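Local coordinates for protein prokaryotic transcription elongation factor GreA/GreB (Nitrosomonas europaea, PDB 2PN0) that probably binds RNA polymerase and belongs with the GreA/GreB transcription elongation factors, its exact activity being unsettled, at residues A[64-69]-A[123-128]; A[9-14]-A[39-44]. One frame throughout, in Å; residues are numbered along the deposited sequence. Where two conformers were deposited one is given.

Contact 1: A[64-69]-A[123-128]; sequences RFRVES and RIVEVT
Residues 64-67 and 123-128 pair as antiparallel strands, their axes 4.4 Å apart, with a classic beta bulge where Val125 and Glu126 both face Arg64. Val125 N donates to Arg64 O at 2.7 Å, Glu126 N only weakly to the same oxygen, while Arg64 N returns a nearly straight bond to Glu126 O (175° at the hydrogen) and Arg66 and Arg123 bond through both backbone N and O. The extra residue of the bulge sets Val125 between two arginines. Arg64 CG stands opposite its backbone N (chi1 -177°), and the extended chain starts out along Val125 CG2, packing closely on it. In one of two modelled conformers of Arg66, a bend at chi3 (-62°) brings one face of the guanidinium over Val125 CG1, 3.5 Å from NH1. On the other face Phe65 and Ile124 run alongside each other in the same direction, Phe65 CE1 3.8 Å from Ile124 CG1; Phe74 adds its ring to Phe65. Arg64 NH1 is bonded to the cysteinesulfonic acid at position 75, and Arg123 forms a salt bridge with Glu109. The pairing thus separates a hydrophobic face from a charged one, rich in arginine but also carrying Glu126, whose positive charge is probably balanced in part by these acidic neighbours.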
loop_
_atom_site.group_PDB
_atom_site.type_symbol
_atom_site.label_atom_id
_atom_site.label_comp_id
_atom_site.label_asym_id
_atom_site.label_seq_id
_atom_site.Cartn_x
_atom_site.Cartn_y
_atom_site.Cartn_z
ATOM N N ARG A 64 -6.379 10.866 9.254
ATOM C CA ARG A 64 -7.713 10.988 8.654
ATOM C C ARG A 64 -7.578 11.616 7.282
ATOM O O ARG A 64 -6.929 12.653 7.161
ATOM C CB ARG A 64 -8.599 11.872 9.537
ATOM C CG ARG A 64 -10.005 11.999 9.046
ATOM C CD ARG A 64 -10.873 12.407 10.192
ATOM N NE ARG A 64 -12.257 12.644 9.849
ATOM C CZ ARG A 64 -13.169 11.715 9.532
ATOM N NH1 ARG A 64 -12.852 10.426 9.437
ATOM N NH2 ARG A 64 -14.426 12.093 9.285
ATOM N N PHE A 65 -8.178 10.994 6.269
ATOM C CA PHE A 65 -8.066 11.444 4.892
ATOM C C PHE A 65 -9.413 11.791 4.325
ATOM O O PHE A 65 -10.411 11.137 4.661
ATOM C CB PHE A 65 -7.583 10.299 3.990
ATOM C CG PHE A 65 -6.227 9.779 4.318
ATOM C CD1 PHE A 65 -5.085 10.370 3.762
ATOM C CD2 PHE A 65 -6.090 8.669 5.166
ATOM C CE1 PHE A 65 -3.816 9.877 4.037
ATOM C CE2 PHE A 65 -4.800 8.160 5.486
ATOM C CZ PHE A 65 -3.675 8.761 4.894
ATOM N N ARG A 66 -9.463 12.790 3.437
ATOM C CA ARG A 66 -10.658 13.021 2.627
ATOM C C ARG A 66 -10.310 12.781 1.157
ATOM O O ARG A 66 -9.278 13.261 0.674
ATOM C CB ARG A 66 -11.244 14.430 2.805
ATOM C CG ARG A 66 -12.673 14.553 2.235
ATOM C CD ARG A 66 -13.263 15.971 2.263
ATOM N NE ARG A 66 -13.394 16.524 3.618
ATOM C CZ ARG A 66 -12.554 17.417 4.147
ATOM N NH1 ARG A 66 -11.507 17.859 3.441
ATOM N NH2 ARG A 66 -12.750 17.866 5.388
ATOM N N VAL A 67 -11.156 12.023 0.472
ATOM C CA VAL A 67 -10.956 11.800 -0.952
ATOM C C VAL A 67 -11.410 13.057 -1.680
ATOM O O VAL A 67 -12.476 13.630 -1.378
ATOM C CB VAL A 67 -11.719 10.564 -1.464
ATOM C CG1 VAL A 67 -11.326 9.323 -0.662
ATOM C CG2 VAL A 67 -13.180 10.788 -1.362
ATOM N N GLU A 68 -10.619 13.525 -2.638
ATOM C CA GLU A 68 -11.079 14.727 -3.331
ATOM C C GLU A 68 -12.368 14.567 -4.153
ATOM O O GLU A 68 -13.243 15.432 -4.039
ATOM C CB GLU A 68 -9.964 15.513 -4.043
ATOM C CG GLU A 68 -9.274 14.830 -5.201
ATOM C CD GLU A 68 -8.917 15.828 -6.284
ATOM O OE1 GLU A 68 -9.386 15.615 -7.403
ATOM O OE2 GLU A 68 -8.216 16.839 -6.030
ATOM N N SER A 69 -12.537 13.467 -4.912
ATOM C CA SER A 69 -13.764 13.284 -5.763
ATOM C C SER A 69 -15.100 13.161 -5.023
ATOM O O SER A 69 -16.144 13.594 -5.541
ATOM C CB SER A 69 -13.636 12.078 -6.704
ATOM O OG SER A 69 -13.660 10.858 -5.978
ATOM N N ARG A 123 -6.499 14.084 0.814
ATOM C CA ARG A 123 -5.791 15.052 1.616
ATOM C C ARG A 123 -5.842 14.609 3.056
ATOM O O ARG A 123 -6.865 14.116 3.514
ATOM C CB ARG A 123 -6.477 16.427 1.494
ATOM C CG ARG A 123 -5.827 17.530 2.329
ATOM C CD ARG A 123 -6.724 18.788 2.306
ATOM N NE ARG A 123 -6.839 19.323 0.947
ATOM C CZ ARG A 123 -7.655 20.323 0.609
ATOM N NH1 ARG A 123 -8.448 20.869 1.539
ATOM N NH2 ARG A 123 -7.697 20.767 -0.652
ATOM N N ILE A 124 -4.752 14.827 3.780
ATOM C CA ILE A 124 -4.747 14.525 5.192
ATOM C C ILE A 124 -5.504 15.611 5.927
ATOM O O ILE A 124 -5.085 16.777 5.934
ATOM C CB ILE A 124 -3.312 14.428 5.761
ATOM C CG1 ILE A 124 -2.545 13.247 5.100
ATOM C CG2 ILE A 124 -3.372 14.317 7.319
ATOM C CD1 ILE A 124 -1.071 13.194 5.418
ATOM N N VAL A 125 -6.635 15.227 6.521
ATOM C CA VAL A 125 -7.514 16.197 7.163
ATOM C C VAL A 125 -7.160 16.394 8.647
ATOM O O VAL A 125 -7.351 17.509 9.203
ATOM C CB VAL A 125 -9.034 15.896 6.924
ATOM C CG1 VAL A 125 -9.360 15.978 5.460
ATOM C CG2 VAL A 125 -9.430 14.589 7.452
ATOM N N GLU A 126 -6.592 15.360 9.261
ATOM C CA GLU A 126 -6.260 15.370 10.702
ATOM C C GLU A 126 -5.270 14.278 11.028
ATOM O O GLU A 126 -5.284 13.207 10.417
ATOM C CB GLU A 126 -7.531 15.140 11.533
ATOM C CG GLU A 126 -7.357 15.396 13.042
ATOM C CD GLU A 126 -8.640 15.332 13.831
ATOM O OE1 GLU A 126 -9.719 15.017 13.265
ATOM O OE2 GLU A 126 -8.551 15.580 15.052
ATOM N N VAL A 127 -4.417 14.554 12.009
ATOM C CA VAL A 127 -3.471 13.559 12.533
ATOM C C VAL A 127 -3.742 13.449 14.038
ATOM O O VAL A 127 -3.893 14.462 14.695
ATOM C CB VAL A 127 -2.039 14.030 12.271
ATOM C CG1 VAL A 127 -1.043 13.065 12.880
ATOM C CG2 VAL A 127 -1.789 14.149 10.745
ATOM N N THR A 128 -3.833 12.232 14.570
ATOM C CA THR A 128 -4.114 12.034 15.987
ATOM C C THR A 128 -3.211 10.922 16.505
ATOM O O THR A 128 -2.959 9.947 15.816
ATOM C CB THR A 128 -5.576 11.639 16.202
ATOM O OG1 THR A 128 -5.870 10.503 15.383
ATOM C CG2 THR A 128 -6.511 12.785 15.819
#

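Contact 2: A[9-14]-A[39-44]; sequences IMISSL and AELARA
Ile9 meets the end of helix 34-42 with both its backbone and its side chain. Its N donates to a water at 2.9 Å, and that water in turn donates to Glu40 O, also at 2.9 Å, a carbonyl in the last turn of the helix. The Ile9 side chain runs roughly perpendicular to that of Glu40. With CG1 flanked by the backbone N and C (chi1 64°), Ile9 CD1 comes to 3.7 Å from Glu40 CG, while CG2 lies 3.5 Å from Glu40 OE2. Glu40 also packs on Gly116 of the second subunit. Ile9 CG1 then touches Ala44 CB at 3.8 Å, just past the helix, where the chain turns into strand 45-47.

Ile11 directs its side chain at the same corner, but it was modelled in two conformers, so the detail of its contacts is doubtful. In one of them CD1 comes to 3.7 Å from Leu41 CD2, the two side chains again crossing steeply, and lies beside Ala44 CB at an unusually short distance. Leu41 in turn packs on Leu19 and Leu23 of helix 13-25. Ser12 is the N-cap of that helix, its OG bonded to Asp15 N.

The arrangement belongs to a helical hairpin whose two ends are joined by parallel strands: Ile9 and Ile11 form backbone bonds with Glu45, and Ile11 with Val47. Across the contact itself, aliphatic carbons do most of the touching, and the polar link runs through the water. That water satisfies the amide of Ile9 and gives a late helical carbonyl a donor, so one bridging solvent molecule adds a polar link to the hydrophobic contact between the N-terminal residues and the helix end.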
loop_
_atom_site.group_PDB
_atom_site.type_symbol
_atom_site.label_atom_id
_atom_site.label_comp_id
_atom_site.label_asym_id
_atom_site.label_seq_id
_atom_site.Cartn_x
_atom_site.Cartn_y
_atom_site.Cartn_z
ATOM N N ILE A 9 12.482 15.197 7.533
ATOM C CA ILE A 9 11.317 14.872 8.347
ATOM C C ILE A 9 11.781 14.862 9.799
ATOM O O ILE A 9 12.983 14.793 10.061
ATOM C CB ILE A 9 10.666 13.504 7.961
ATOM C CG1 ILE A 9 11.640 12.336 8.229
ATOM C CG2 ILE A 9 10.111 13.573 6.508
ATOM C CD1 ILE A 9 10.985 10.926 8.343
HETATM N N MSE A 10 10.827 14.931 10.724
HETATM C CA MSE A 10 11.094 14.849 12.153
HETATM C C MSE A 10 10.565 13.514 12.676
HETATM O O MSE A 10 9.427 13.128 12.342
HETATM C CB MSE A 10 10.385 15.989 12.908
HETATM C CG MSE A 10 10.519 17.373 12.291
HETATM SE SE MSE A 10 9.649 18.805 13.327
HETATM C CE MSE A 10 10.417 18.430 15.077
ATOM N N ILE A 11 11.389 12.831 13.479
ATOM C CA ILE A 11 11.054 11.570 14.174
ATOM C C ILE A 11 11.474 11.668 15.621
ATOM O O ILE A 11 12.431 12.378 15.923
ATOM C CB ILE A 11 11.944 10.381 13.712
ATOM C CG1 ILE A 11 13.073 10.840 12.788
ATOM C CG2 ILE A 11 11.094 9.193 13.268
ATOM C CD1 ILE A 11 13.681 9.721 11.959
ATOM N N SER A 12 10.827 10.892 16.491
ATOM C CA SER A 12 11.293 10.766 17.859
ATOM C C SER A 12 12.495 9.836 17.867
ATOM O O SER A 12 12.683 9.032 16.932
ATOM C CB SER A 12 10.199 10.218 18.782
ATOM O OG SER A 12 10.062 8.818 18.631
ATOM N N SER A 13 13.283 9.956 18.929
ATOM C CA SER A 13 14.455 9.109 19.141
ATOM C C SER A 13 14.062 7.629 19.155
ATOM O O SER A 13 14.750 6.793 18.559
ATOM C CB SER A 13 15.145 9.488 20.452
ATOM O OG SER A 13 16.449 8.936 20.528
ATOM N N LEU A 14 12.964 7.332 19.855
ATOM C CA LEU A 14 12.394 5.997 19.976
ATOM C C LEU A 14 12.071 5.421 18.617
ATOM O O LEU A 14 12.468 4.300 18.301
ATOM C CB LEU A 14 11.112 6.058 20.813
ATOM C CG LEU A 14 10.305 4.800 21.160
ATOM C CD1 LEU A 14 11.198 3.625 21.580
ATOM C CD2 LEU A 14 9.290 5.108 22.259
ATOM N N ALA A 39 16.958 6.433 3.174
ATOM C CA ALA A 39 17.593 7.714 2.896
ATOM C C ALA A 39 16.928 8.814 3.737
ATOM O O ALA A 39 17.616 9.653 4.377
ATOM C CB ALA A 39 17.497 8.034 1.406
ATOM N N GLU A 40 15.597 8.802 3.734
ATOM C CA GLU A 40 14.818 9.728 4.518
ATOM C C GLU A 40 15.127 9.607 6.028
ATOM O O GLU A 40 15.321 10.604 6.723
ATOM C CB GLU A 40 13.341 9.463 4.211
ATOM C CG GLU A 40 12.411 10.236 5.022
ATOM C CD GLU A 40 11.000 9.974 4.600
ATOM O OE1 GLU A 40 10.560 8.791 4.687
ATOM O OE2 GLU A 40 10.349 10.954 4.194
ATOM N N LEU A 41 15.204 8.372 6.523
ATOM C CA LEU A 41 15.594 8.131 7.923
ATOM C C LEU A 41 16.998 8.617 8.263
ATOM O O LEU A 41 17.223 9.172 9.349
ATOM C CB LEU A 41 15.425 6.650 8.300
ATOM C CG LEU A 41 13.955 6.185 8.394
ATOM C CD1 LEU A 41 13.833 4.670 8.574
ATOM C CD2 LEU A 41 13.207 6.885 9.555
ATOM N N ALA A 42 17.940 8.395 7.346
ATOM C CA ALA A 42 19.353 8.710 7.595
ATOM C C ALA A 42 19.586 10.192 7.842
ATOM O O ALA A 42 20.481 10.568 8.615
ATOM C CB ALA A 42 20.198 8.243 6.429
ATOM N N ARG A 43 18.785 11.024 7.187
ATOM C CA ARG A 43 18.966 12.476 7.250
ATOM C C ARG A 43 17.868 13.179 8.056
ATOM O O ARG A 43 17.820 14.425 8.126
ATOM C CB ARG A 43 19.009 13.051 5.844
ATOM C CG ARG A 43 17.703 12.912 5.104
ATOM C CD ARG A 43 17.810 13.522 3.729
ATOM N NE ARG A 43 18.297 14.902 3.786
ATOM C CZ ARG A 43 17.530 15.973 3.610
ATOM N NH1 ARG A 43 16.231 15.825 3.353
ATOM N NH2 ARG A 43 18.062 17.190 3.676
ATOM N N ALA A 44 16.996 12.388 8.669
ATOM C CA ALA A 44 15.922 12.950 9.477
ATOM C C ALA A 44 16.462 13.737 10.681
ATOM O O ALA A 44 17.586 13.507 11.163
ATOM C CB ALA A 44 14.996 11.860 9.948
HETATM O O HOH W 1 14.319 13.267 6.356
#

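How the contacts relate
Both halves of contact 2 precede contact 1 in the chain, and the chain's centre lies between the two. Their centres are 23 Å apart and their nearest atoms about 10 Å, so they do not touch, and they share no helix or strand. Contact 2 sits at the base of the N-terminal pair of helices 13-25 and 34-42, in the Rnk-type region, beside the small parallel sheet of strands 10-12 and 45-47. Contact 1 joins strands 62-67 and 119-128 of the antiparallel sheet in the GreA/GreB C-terminal, FKBP-like part. The separation is consistent with the two-part organisation of Gre-type factors, a helical hairpin attached to a globular beta-rich domain.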